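Local coordinates for pyruvate kinase (Toxoplasma gondii, PDB 3GG8), which catalyses the last step of glycolysis, the transfer of the phosphoryl group of phosphoenolpyruvate to ADP, giving pyruvate and ATP, at residues Arg279-Met284 / Thr311-Leu316; Ile252-Glu257 / Asp273-Ala278; Leu100-Pro105 / Ile225-Val230. All coordinates share one frame; numbering follows the deposited sequence.

Contact 1: Arg279-Met284 / Thr311-Leu316; sequences RGDLGM and TATQML
The guanidinium of Arg-279 has Met-315 SD and Thr-311 CG2 over one face, while backbone oxygens of Ala-312, Thr-313 and Gln-314 line its edge. The contact lies at the C-terminal mouth of a (beta/alpha)8 TIM barrel, where the short helix 279-282 after strand 275-278 meets the end of strand 309-312.

Thr-313 O lies in the guanidinium plane and is gripped side-on by two nitrogens of Arg-279, NE at 3.1 Å and NH2 at 3.0 Å. The NH2 bond runs nearly along the C=O axis, whereas NE comes in tilted from the carbonyl plane. NE also makes a weak bond to Ala-312 O. Bends at chi2 and chi3 fold the arginine chain across the strand end, and its CD rests 3.6 Å from Thr-311 CG2. Met-315 crosses it at about a right angle, with SD 3.2 Å from NH2. These partners fix the rotation of the planar group. NH2 is further held by a salt bridge to Asp-332 and NH1 by a hydrogen bond to Gln-295.

Beside the first turn of the helix, Thr-313 supplies the polar contacts. Its hydroxyl sits between its own backbone N and carbonyl carbon (chi1 83°), where it donates to Ala-312 O and accepts from the helix, so that both functions of the hydroxyl are used. Gln-314 extends past Gly-280, which has no side chain to hold it off, and its OE1 is bonded to Arg-327 of the second subunit, tying this end of the barrel to the subunit interface. The carboxamide carbon CD of Gln-314 comes within 3.5 Å of Gly-280 CA, and close by the amide of Gly-280 points almost straight (167°) at Thr-313 OG1, with N and OG1 2.8 Å apart.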
ATOM      1  N   ARG C 279      33.756  -1.729  13.172  1.00 34.78           N
ATOM      2  CA  ARG C 279      34.082  -1.509  11.756  1.00 34.41           C
ATOM      3  C   ARG C 279      35.558  -1.613  11.435  1.00 34.19           C
ATOM      4  O   ARG C 279      35.914  -2.259  10.469  1.00 34.39           O
ATOM      5  CB  ARG C 279      33.578  -0.145  11.256  1.00 34.88           C
ATOM      6  CG  ARG C 279      32.070   0.001  11.163  1.00 33.16           C
ATOM      7  CD  ARG C 279      31.546   0.821  12.330  1.00 32.30           C
ATOM      8  NE  ARG C 279      32.223   2.113  12.454  1.00 30.53           N
ATOM      9  CZ  ARG C 279      31.940   3.189  11.725  1.00 33.46           C
ATOM     10  NH1 ARG C 279      30.988   3.154  10.799  1.00 30.50           N
ATOM     11  NH2 ARG C 279      32.616   4.317  11.928  1.00 35.56           N
ATOM     12  N   GLY C 280      36.408  -0.961  12.226  1.00 34.43           N
ATOM     13  CA  GLY C 280      37.844  -0.942  11.978  1.00 34.58           C
ATOM     14  C   GLY C 280      38.487  -2.325  11.986  1.00 35.16           C
ATOM     15  O   GLY C 280      39.338  -2.620  11.153  1.00 35.26           O
ATOM     16  N   ASP C 281      38.088  -3.169  12.935  1.00 35.14           N
ATOM     17  CA  ASP C 281      38.559  -4.558  12.977  1.00 35.27           C
ATOM     18  C   ASP C 281      37.997  -5.375  11.806  1.00 35.32           C
ATOM     19  O   ASP C 281      38.732  -6.155  11.181  1.00 35.31           O
ATOM     20  CB  ASP C 281      38.232  -5.188  14.321  1.00 34.89           C
ATOM     21  CG  ASP C 281      38.668  -4.305  15.486  1.00 37.39           C
ATOM     22  OD1 ASP C 281      37.888  -3.423  15.883  1.00 37.39           O
ATOM     23  OD2 ASP C 281      39.806  -4.465  15.994  1.00 41.03           O
ATOM     24  N   LEU C 282      36.721  -5.157  11.474  1.00 34.68           N
ATOM     25  CA  LEU C 282      36.088  -5.857  10.349  1.00 34.46           C
ATOM     26  C   LEU C 282      36.820  -5.542   9.038  1.00 34.44           C
ATOM     27  O   LEU C 282      36.932  -6.399   8.161  1.00 33.93           O
ATOM     28  CB  LEU C 282      34.598  -5.493  10.237  1.00 33.83           C
ATOM     29  CG  LEU C 282      33.611  -6.261  11.106  1.00 34.08           C
ATOM     30  CD1 LEU C 282      32.265  -5.561  11.220  1.00 30.93           C
ATOM     31  CD2 LEU C 282      33.459  -7.687  10.557  1.00 34.06           C
ATOM     32  N   GLY C 283      37.324  -4.309   8.930  1.00 34.59           N
ATOM     33  CA  GLY C 283      38.096  -3.860   7.773  1.00 34.78           C
ATOM     34  C   GLY C 283      39.482  -4.472   7.683  1.00 35.42           C
ATOM     35  O   GLY C 283      40.162  -4.314   6.657  1.00 35.11           O
ATOM     36  N   MET C 284      39.899  -5.168   8.750  1.00 35.88           N
ATOM     37  CA  MET C 284      41.145  -5.963   8.757  1.00 36.67           C
ATOM     38  C   MET C 284      40.901  -7.414   8.355  1.00 35.99           C
ATOM     39  O   MET C 284      41.852  -8.199   8.259  1.00 36.31           O
ATOM     40  CB  MET C 284      41.804  -5.986  10.147  1.00 37.53           C
ATOM     41  CG  MET C 284      42.273  -4.655  10.712  1.00 39.75           C
ATOM     42  SD  MET C 284      43.294  -3.742   9.566  1.00 44.32           S
ATOM     43  CE  MET C 284      43.338  -2.173  10.441  1.00 44.02           C
ATOM     44  N   THR C 311      27.442   1.229  17.087  1.00 32.14           N
ATOM     45  CA  THR C 311      28.410   1.445  16.027  1.00 33.35           C
ATOM     46  C   THR C 311      29.708   2.029  16.619  1.00 33.73           C
ATOM     47  O   THR C 311      29.717   3.125  17.198  1.00 33.36           O
ATOM     48  CB  THR C 311      27.811   2.365  14.932  1.00 33.31           C
ATOM     49  OG1 THR C 311      26.581   1.787  14.474  1.00 34.04           O
ATOM     50  CG2 THR C 311      28.756   2.511  13.753  1.00 32.23           C
ATOM     51  N   ALA C 312      30.795   1.282  16.454  1.00 34.05           N
ATOM     52  CA  ALA C 312      32.033   1.572  17.141  1.00 34.84           C
ATOM     53  C   ALA C 312      33.219   1.662  16.180  1.00 35.60           C
ATOM     54  O   ALA C 312      33.178   1.123  15.065  1.00 36.15           O
ATOM     55  CB  ALA C 312      32.288   0.519  18.228  1.00 34.38           C
ATOM     56  N   THR C 313      34.260   2.364  16.640  1.00 35.74           N
ATOM     57  CA  THR C 313      35.563   2.492  15.988  1.00 35.33           C
ATOM     58  C   THR C 313      35.505   3.392  14.776  1.00 36.00           C
ATOM     59  O   THR C 313      34.472   3.502  14.105  1.00 36.19           O
ATOM     60  CB  THR C 313      36.223   1.143  15.589  1.00 35.17           C
ATOM     61  OG1 THR C 313      35.692   0.705  14.338  1.00 35.29           O
ATOM     62  CG2 THR C 313      36.020   0.067  16.651  1.00 34.97           C
ATOM     63  N   GLN C 314      36.636   4.039  14.518  1.00 35.49           N
ATOM     64  CA  GLN C 314      36.795   4.926  13.393  1.00 35.73           C
ATOM     65  C   GLN C 314      35.598   5.862  13.205  1.00 35.29           C
ATOM     66  O   GLN C 314      35.078   5.991  12.091  1.00 34.44           O
ATOM     67  CB  GLN C 314      37.053   4.110  12.129  1.00 35.78           C
ATOM     68  CG  GLN C 314      38.120   3.045  12.304  1.00 37.31           C
ATOM     69  CD  GLN C 314      38.460   2.390  10.994  1.00 38.44           C
ATOM     70  OE1 GLN C 314      37.586   2.143  10.155  1.00 39.31           O
ATOM     71  NE2 GLN C 314      39.734   2.115  10.801  1.00 38.90           N
ATOM     72  N   MET C 315      35.184   6.503  14.299  1.00 34.96           N
ATOM     73  CA  MET C 315      34.031   7.402  14.309  1.00 35.49           C
ATOM     74  C   MET C 315      34.416   8.864  14.099  1.00 35.44           C
ATOM     75  O   MET C 315      34.191   9.430  13.025  1.00 35.14           O
ATOM     76  CB  MET C 315      33.225   7.219  15.603  1.00 35.92           C
ATOM     77  CG  MET C 315      32.580   5.824  15.703  1.00 37.16           C
ATOM     78  SD  MET C 315      31.206   5.594  14.533  1.00 41.97           S
ATOM     79  CE  MET C 315      29.889   6.250  15.538  1.00 37.12           C
ATOM     80  N   LEU C 316      35.028   9.458  15.118  1.00 35.58           N
ATOM     81  CA  LEU C 316      35.486  10.841  15.077  1.00 35.65           C
ATOM     82  C   LEU C 316      36.975  10.920  15.436  1.00 35.88           C
ATOM     83  O   LEU C 316      37.379  11.720  16.281  1.00 35.69           O
ATOM     84  CB  LEU C 316      34.667  11.667  16.074  1.00 35.82           C
ATOM     85  CG  LEU C 316      33.433  12.495  15.697  1.00 35.77           C
ATOM     86  CD1 LEU C 316      32.667  11.967  14.530  1.00 35.24           C
ATOM     87  CD2 LEU C 316      32.527  12.681  16.903  1.00 35.68           C
TER

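Contact 2: Ile252-Glu257 / Asp273-Ala278; sequences IIPKIE and DGIMIA
Ile-252 to Ile-256 runs parallel to Ile-275 to Ala-278 as adjacent strands of the TIM barrel, their short axes 21° apart and the chain between them largely helical. Backbone hydrogen bonds set the register: Met-276 takes part in two, its N donating to Pro-254 O at 2.9 Å and its O accepting from Ile-256 N. A weaker bond, from Ala-278 N to Ile-256 O, closes the C-terminal end.

The apolar contacts divide between the two sides of the sheet. Toward the covering helices, Ile-275 crosses Pro-254 at about a right angle and brings CG2 to 4.0 Å from CG1 of Ile-256. On the side carrying Lys-255 and Met-276, the two chains run alongside each other in the same direction, with Lys-255 CG 3.7 Å from Met-276 SD. Beyond the thioether, Lys-255 NZ reaches Ser-228 and Asp-101. Ile-253 CG2 packs on the same methionine at CB.

At the N-terminal end Asp-273 pairs with Ile-252 twice. Its backbone N donates to Ile-252 O, and its carboxylate OD2, through the anti lone pair, takes the N-H of Ile-252 at 2.8 Å.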
ATOM      1  N   ILE C 252      24.619  -8.906  27.737  1.00 32.38           N
ATOM      2  CA  ILE C 252      25.762  -9.316  26.921  1.00 31.44           C
ATOM      3  C   ILE C 252      25.725  -8.678  25.537  1.00 31.77           C
ATOM      4  O   ILE C 252      24.728  -8.800  24.823  1.00 31.36           O
ATOM      5  CB  ILE C 252      25.836 -10.871  26.807  1.00 31.29           C
ATOM      6  CG1 ILE C 252      25.863 -11.502  28.203  1.00 29.79           C
ATOM      7  CG2 ILE C 252      27.096 -11.330  26.028  1.00 29.77           C
ATOM      8  CD1 ILE C 252      25.724 -13.007  28.185  1.00 26.81           C
ATOM      9  N   ILE C 253      26.816  -8.001  25.170  1.00 32.08           N
ATOM     10  CA  ILE C 253      26.909  -7.279  23.888  1.00 32.58           C
ATOM     11  C   ILE C 253      28.109  -7.788  23.080  1.00 32.31           C
ATOM     12  O   ILE C 253      29.199  -7.229  23.177  1.00 33.36           O
ATOM     13  CB  ILE C 253      27.046  -5.738  24.082  1.00 32.31           C
ATOM     14  CG1 ILE C 253      25.922  -5.160  24.957  1.00 33.16           C
ATOM     15  CG2 ILE C 253      27.163  -5.020  22.716  1.00 32.88           C
ATOM     16  CD1 ILE C 253      24.501  -5.230  24.329  1.00 35.15           C
ATOM     17  N   PRO C 254      27.922  -8.862  22.297  1.00 31.98           N
ATOM     18  CA  PRO C 254      29.024  -9.390  21.501  1.00 31.66           C
ATOM     19  C   PRO C 254      29.556  -8.360  20.501  1.00 32.05           C
ATOM     20  O   PRO C 254      28.774  -7.607  19.904  1.00 31.16           O
ATOM     21  CB  PRO C 254      28.385 -10.566  20.750  1.00 31.38           C
ATOM     22  CG  PRO C 254      27.213 -10.937  21.553  1.00 31.32           C
ATOM     23  CD  PRO C 254      26.698  -9.661  22.121  1.00 31.84           C
ATOM     24  N   LYS C 255      30.879  -8.330  20.354  1.00 31.79           N
ATOM     25  CA  LYS C 255      31.544  -7.492  19.371  1.00 32.49           C
ATOM     26  C   LYS C 255      31.835  -8.330  18.116  1.00 32.33           C
ATOM     27  O   LYS C 255      32.450  -9.406  18.192  1.00 31.56           O
ATOM     28  CB  LYS C 255      32.836  -6.896  19.959  1.00 32.54           C
ATOM     29  CG  LYS C 255      32.595  -5.809  21.014  1.00 33.54           C
ATOM     30  CD  LYS C 255      33.850  -5.438  21.813  1.00 32.28           C
ATOM     31  CE  LYS C 255      34.899  -4.790  20.958  1.00 33.08           C
ATOM     32  NZ  LYS C 255      36.024  -4.366  21.849  1.00 33.69           N
ATOM     33  N   ILE C 256      31.354  -7.851  16.972  1.00 32.02           N
ATOM     34  CA  ILE C 256      31.533  -8.577  15.721  1.00 31.68           C
ATOM     35  C   ILE C 256      32.731  -7.940  15.059  1.00 32.06           C
ATOM     36  O   ILE C 256      32.687  -6.747  14.727  1.00 32.18           O
ATOM     37  CB  ILE C 256      30.284  -8.524  14.789  1.00 31.45           C
ATOM     38  CG1 ILE C 256      29.001  -8.959  15.523  1.00 31.14           C
ATOM     39  CG2 ILE C 256      30.509  -9.352  13.476  1.00 30.67           C
ATOM     40  CD1 ILE C 256      28.972 -10.406  16.075  1.00 29.81           C
ATOM     41  N   GLU C 257      33.794  -8.736  14.901  1.00 32.16           N
ATOM     42  CA  GLU C 257      35.105  -8.252  14.456  1.00 33.03           C
ATOM     43  C   GLU C 257      35.754  -9.054  13.325  1.00 33.37           C
ATOM     44  O   GLU C 257      36.741  -8.589  12.742  1.00 34.58           O
ATOM     45  CB  GLU C 257      36.093  -8.198  15.618  1.00 32.98           C
ATOM     46  CG  GLU C 257      35.535  -7.659  16.930  1.00 34.83           C
ATOM     47  CD  GLU C 257      36.620  -7.251  17.887  1.00 35.70           C
ATOM     48  OE1 GLU C 257      36.480  -7.483  19.094  1.00 36.85           O
ATOM     49  OE2 GLU C 257      37.626  -6.685  17.435  1.00 38.93           O
ATOM     50  N   ASP C 273      22.043  -9.790  24.020  1.00 34.52           N
ATOM     51  CA  ASP C 273      21.147  -8.723  24.419  1.00 34.04           C
ATOM     52  C   ASP C 273      21.288  -7.501  23.486  1.00 33.92           C
ATOM     53  O   ASP C 273      20.509  -6.554  23.552  1.00 33.87           O
ATOM     54  CB  ASP C 273      21.382  -8.384  25.891  1.00 33.75           C
ATOM     55  CG  ASP C 273      21.142  -9.588  26.800  1.00 34.40           C
ATOM     56  OD1 ASP C 273      20.011 -10.133  26.774  1.00 34.01           O
ATOM     57  OD2 ASP C 273      22.078 -10.012  27.522  1.00 33.93           O
ATOM     58  N   GLY C 274      22.264  -7.562  22.587  1.00 33.90           N
ATOM     59  CA  GLY C 274      22.545  -6.468  21.652  1.00 33.91           C
ATOM     60  C   GLY C 274      23.900  -6.698  21.019  1.00 33.77           C
ATOM     61  O   GLY C 274      24.605  -7.637  21.391  1.00 33.73           O
ATOM     62  N   ILE C 275      24.262  -5.844  20.068  1.00 33.58           N
ATOM     63  CA  ILE C 275      25.459  -6.040  19.247  1.00 33.53           C
ATOM     64  C   ILE C 275      26.330  -4.778  19.235  1.00 33.30           C
ATOM     65  O   ILE C 275      25.810  -3.653  19.262  1.00 33.13           O
ATOM     66  CB  ILE C 275      25.072  -6.461  17.766  1.00 33.75           C
ATOM     67  CG1 ILE C 275      24.456  -7.876  17.710  1.00 33.50           C
ATOM     68  CG2 ILE C 275      26.256  -6.294  16.764  1.00 32.26           C
ATOM     69  CD1 ILE C 275      25.319  -9.010  18.324  1.00 35.24           C
ATOM     70  N   MET C 276      27.648  -4.971  19.208  1.00 33.02           N
ATOM     71  CA  MET C 276      28.571  -3.886  18.910  1.00 33.27           C
ATOM     72  C   MET C 276      29.291  -4.204  17.592  1.00 34.11           C
ATOM     73  O   MET C 276      29.903  -5.269  17.446  1.00 34.82           O
ATOM     74  CB  MET C 276      29.545  -3.643  20.071  1.00 33.00           C
ATOM     75  CG  MET C 276      30.535  -2.510  19.812  1.00 32.54           C
ATOM     76  SD  MET C 276      31.745  -2.210  21.097  1.00 34.19           S
ATOM     77  CE  MET C 276      30.717  -1.980  22.566  1.00 30.70           C
ATOM     78  N   ILE C 277      29.155  -3.309  16.615  1.00 34.38           N
ATOM     79  CA  ILE C 277      29.793  -3.449  15.317  1.00 35.00           C
ATOM     80  C   ILE C 277      31.154  -2.730  15.343  1.00 35.94           C
ATOM     81  O   ILE C 277      31.213  -1.503  15.453  1.00 36.81           O
ATOM     82  CB  ILE C 277      28.899  -2.847  14.196  1.00 35.34           C
ATOM     83  CG1 ILE C 277      27.494  -3.458  14.217  1.00 34.02           C
ATOM     84  CG2 ILE C 277      29.573  -2.968  12.796  1.00 35.08           C
ATOM     85  CD1 ILE C 277      26.513  -2.750  13.308  1.00 35.03           C
ATOM     86  N   ALA C 278      32.242  -3.498  15.272  1.00 36.26           N
ATOM     87  CA  ALA C 278      33.595  -2.945  15.263  1.00 35.72           C
ATOM     88  C   ALA C 278      34.082  -2.850  13.825  1.00 35.46           C
ATOM     89  O   ALA C 278      34.748  -3.773  13.326  1.00 35.34           O
ATOM     90  CB  ALA C 278      34.541  -3.815  16.091  1.00 35.93           C
TER

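Contact 3: Leu100-Pro105 / Ile225-Val230; sequences LDTKGP and IAASFV
Ser-228 lays its CB and OG against the backbone of Thr-102, and the hydroxyl donates to Thr-102 O across 2.8 Å. Thr-102 answers with its own hydroxyl: with OG1 set between its own N and carbonyl carbon (chi1 63°), it accepts the backbone N-H of Ser-228 at 3.1 Å. The two residues are thus joined through one side-chain acceptor and one side-chain donor, just where strands 97-101 and 224-227 of the (beta/alpha)8 barrel give way to loops.

Before this pair of bonds the strands pair in parallel. Ala-226 N donates to Leu-100 O at 2.7 Å, and Ala-226 O receives Thr-102 N almost head-on. Leu-100 and Ile-225 stand flank to flank on the same face, with CB of the leucine 4.0 Å from CD1 of the isoleucine; the Thr-102 side chain meets Ile-225 roughly at a right angle, methyl CG2 against methyl CG2. Helix 207-217 covers Thr-102 and Ile-225 on this outer side. Further along, Pro-105 CG touches the Phe-229 ring obliquely at CD2, 4.0 Å away, as the 100-105 chain leaves toward the smaller beta domain inserted between these two strands.

On the opposite face Asp-101 stands beside the small Ala-226. With CG anti to the backbone N (chi1 -174°), it brings OD1 to 3.0 Å from Ser-228 OG, while OD2 forms salt bridges with Arg-66 and Lys-255. Lys-255 NZ is also bonded to Ser-228 OG, which therefore connects the amine to the Thr-102 carbonyl. Asp-101 OD1 and Thr-102 O, both acceptors, stand only 3.1 Å apart. This gathering of acceptors and charged groups at the barrel mouth is consistent with the monovalent-cation site, usually filled by potassium, of other pyruvate kinases.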
ATOM      1  N   LEU C 100      31.639  -3.058  30.644  1.00 34.58           N
ATOM      2  CA  LEU C 100      32.978  -3.669  30.633  1.00 34.27           C
ATOM      3  C   LEU C 100      33.270  -4.244  29.237  1.00 34.75           C
ATOM      4  O   LEU C 100      32.517  -5.078  28.739  1.00 34.84           O
ATOM      5  CB  LEU C 100      33.063  -4.777  31.685  1.00 34.33           C
ATOM      6  CG  LEU C 100      34.391  -5.440  32.071  1.00 34.36           C
ATOM      7  CD1 LEU C 100      34.191  -6.263  33.323  1.00 32.70           C
ATOM      8  CD2 LEU C 100      34.968  -6.329  30.971  1.00 32.16           C
ATOM      9  N   ASP C 101      34.342  -3.784  28.600  1.00 35.01           N
ATOM     10  CA  ASP C 101      34.734  -4.274  27.268  1.00 35.05           C
ATOM     11  C   ASP C 101      35.972  -5.163  27.417  1.00 34.82           C
ATOM     12  O   ASP C 101      37.058  -4.680  27.729  1.00 34.54           O
ATOM     13  CB  ASP C 101      34.997  -3.099  26.311  1.00 34.72           C
ATOM     14  CG  ASP C 101      35.280  -3.546  24.868  1.00 36.98           C
ATOM     15  OD1 ASP C 101      35.903  -4.622  24.668  1.00 38.96           O
ATOM     16  OD2 ASP C 101      34.899  -2.809  23.919  1.00 35.47           O
ATOM     17  N   THR C 102      35.803  -6.464  27.201  1.00 34.61           N
ATOM     18  CA  THR C 102      36.863  -7.424  27.506  1.00 34.38           C
ATOM     19  C   THR C 102      38.078  -7.278  26.559  1.00 34.83           C
ATOM     20  O   THR C 102      37.958  -6.766  25.418  1.00 34.44           O
ATOM     21  CB  THR C 102      36.343  -8.889  27.514  1.00 34.24           C
ATOM     22  OG1 THR C 102      35.876  -9.227  26.214  1.00 33.46           O
ATOM     23  CG2 THR C 102      35.192  -9.086  28.523  1.00 33.36           C
ATOM     24  N   LYS C 103      39.246  -7.692  27.052  1.00 34.07           N
ATOM     25  CA  LYS C 103      40.444  -7.759  26.226  1.00 34.21           C
ATOM     26  C   LYS C 103      40.262  -8.808  25.126  1.00 33.86           C
ATOM     27  O   LYS C 103      40.377  -8.501  23.930  1.00 32.76           O
ATOM     28  CB  LYS C 103      41.658  -8.101  27.083  1.00 34.85           C
ATOM     29  CG  LYS C 103      42.999  -8.063  26.368  1.00 35.96           C
ATOM     30  CD  LYS C 103      44.053  -8.553  27.312  1.00 39.64           C
ATOM     31  CE  LYS C 103      45.419  -8.648  26.672  1.00 43.19           C
ATOM     32  NZ  LYS C 103      46.100  -7.351  26.859  1.00 46.41           N
ATOM     33  N   GLY C 104      39.972 -10.040  25.538  1.00 33.20           N
ATOM     34  CA  GLY C 104      39.806 -11.140  24.587  1.00 33.64           C
ATOM     35  C   GLY C 104      41.095 -11.582  23.903  1.00 33.66           C
ATOM     36  O   GLY C 104      42.177 -11.105  24.241  1.00 33.27           O
ATOM     37  N   PRO C 105      40.978 -12.495  22.925  1.00 34.03           N
ATOM     38  CA  PRO C 105      42.109 -13.053  22.173  1.00 34.94           C
ATOM     39  C   PRO C 105      42.874 -12.039  21.334  1.00 35.44           C
ATOM     40  O   PRO C 105      42.274 -11.120  20.755  1.00 35.67           O
ATOM     41  CB  PRO C 105      41.441 -14.098  21.256  1.00 35.14           C
ATOM     42  CG  PRO C 105      40.021 -13.627  21.133  1.00 34.63           C
ATOM     43  CD  PRO C 105      39.697 -13.082  22.490  1.00 33.90           C
ATOM     44  N   ILE C 225      28.389  -6.397  29.594  1.00 33.07           N
ATOM     45  CA  ILE C 225      29.679  -6.884  29.125  1.00 32.49           C
ATOM     46  C   ILE C 225      29.695  -6.782  27.594  1.00 31.97           C
ATOM     47  O   ILE C 225      28.809  -7.296  26.916  1.00 31.98           O
ATOM     48  CB  ILE C 225      29.961  -8.354  29.540  1.00 32.12           C
ATOM     49  CG1 ILE C 225      29.715  -8.604  31.043  1.00 32.51           C
ATOM     50  CG2 ILE C 225      31.365  -8.792  29.109  1.00 32.09           C
ATOM     51  CD1 ILE C 225      30.681  -7.933  32.029  1.00 32.27           C
ATOM     52  N   ALA C 226      30.684  -6.085  27.060  1.00 31.67           N
ATOM     53  CA  ALA C 226      30.947  -6.124  25.631  1.00 32.46           C
ATOM     54  C   ALA C 226      32.102  -7.093  25.463  1.00 32.46           C
ATOM     55  O   ALA C 226      33.155  -6.894  26.052  1.00 33.09           O
ATOM     56  CB  ALA C 226      31.308  -4.740  25.092  1.00 32.40           C
ATOM     57  N   ALA C 227      31.890  -8.166  24.704  1.00 32.27           N
ATOM     58  CA  ALA C 227      32.872  -9.237  24.617  1.00 31.54           C
ATOM     59  C   ALA C 227      33.587  -9.120  23.274  1.00 31.85           C
ATOM     60  O   ALA C 227      32.980  -9.278  22.226  1.00 31.06           O
ATOM     61  CB  ALA C 227      32.191 -10.582  24.752  1.00 30.98           C
ATOM     62  N   SER C 228      34.883  -8.840  23.310  1.00 31.96           N
ATOM     63  CA  SER C 228      35.622  -8.658  22.065  1.00 32.34           C
ATOM     64  C   SER C 228      35.701  -9.945  21.251  1.00 32.61           C
ATOM     65  O   SER C 228      35.724 -11.044  21.816  1.00 32.34           O
ATOM     66  CB  SER C 228      37.013  -8.090  22.356  1.00 31.90           C
ATOM     67  OG  SER C 228      36.872  -6.781  22.870  1.00 31.48           O
ATOM     68  N   PHE C 229      35.691  -9.800  19.920  1.00 33.15           N
ATOM     69  CA  PHE C 229      35.993 -10.900  19.000  1.00 33.79           C
ATOM     70  C   PHE C 229      35.099 -12.138  19.166  1.00 34.13           C
ATOM     71  O   PHE C 229      35.600 -13.267  19.253  1.00 34.72           O
ATOM     72  CB  PHE C 229      37.478 -11.299  19.141  1.00 33.98           C
ATOM     73  CG  PHE C 229      38.114 -11.758  17.855  1.00 34.55           C
ATOM     74  CD1 PHE C 229      38.538 -10.838  16.905  1.00 34.75           C
ATOM     75  CD2 PHE C 229      38.313 -13.107  17.605  1.00 35.54           C
ATOM     76  CE1 PHE C 229      39.142 -11.262  15.713  1.00 34.59           C
ATOM     77  CE2 PHE C 229      38.912 -13.530  16.414  1.00 34.68           C
ATOM     78  CZ  PHE C 229      39.323 -12.608  15.476  1.00 32.83           C
ATOM     79  N   VAL C 230      33.779 -11.955  19.204  1.00 33.73           N
ATOM     80  CA  VAL C 230      32.895 -13.114  19.340  1.00 32.44           C
ATOM     81  C   VAL C 230      32.786 -13.845  18.003  1.00 33.07           C
ATOM     82  O   VAL C 230      32.474 -13.235  16.972  1.00 32.93           O
ATOM     83  CB  VAL C 230      31.501 -12.746  19.890  1.00 32.54           C
ATOM     84  CG1 VAL C 230      30.526 -13.904  19.697  1.00 31.11           C
ATOM     85  CG2 VAL C 230      31.597 -12.371  21.366  1.00 31.04           C
TER

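All three contacts belong to one closed eight-stranded barrel and lie along its wall. Contact 2 is the middle one, its centre about 9 Å from that of contact 3 and about 12 Å from that of contact 1. Probable hydrogen bonds join its strands to both neighbours: Ile-253 N to Ile-225 O (2.7 Å) and Ala-312 N to Ile-277 O (3.0 Å). At the mouth Glu-257 touches both sides, with OE1 2.6 Å from Phe-229 N and OE2 3.2 Å from Asp-281 CG. Two carboxylates so close are consistent with the divalent-metal site of this magnesium-dependent family, whose active site lies at this end. Contacts 1 and 3 do not touch, their nearest atoms being about 6 Å apart.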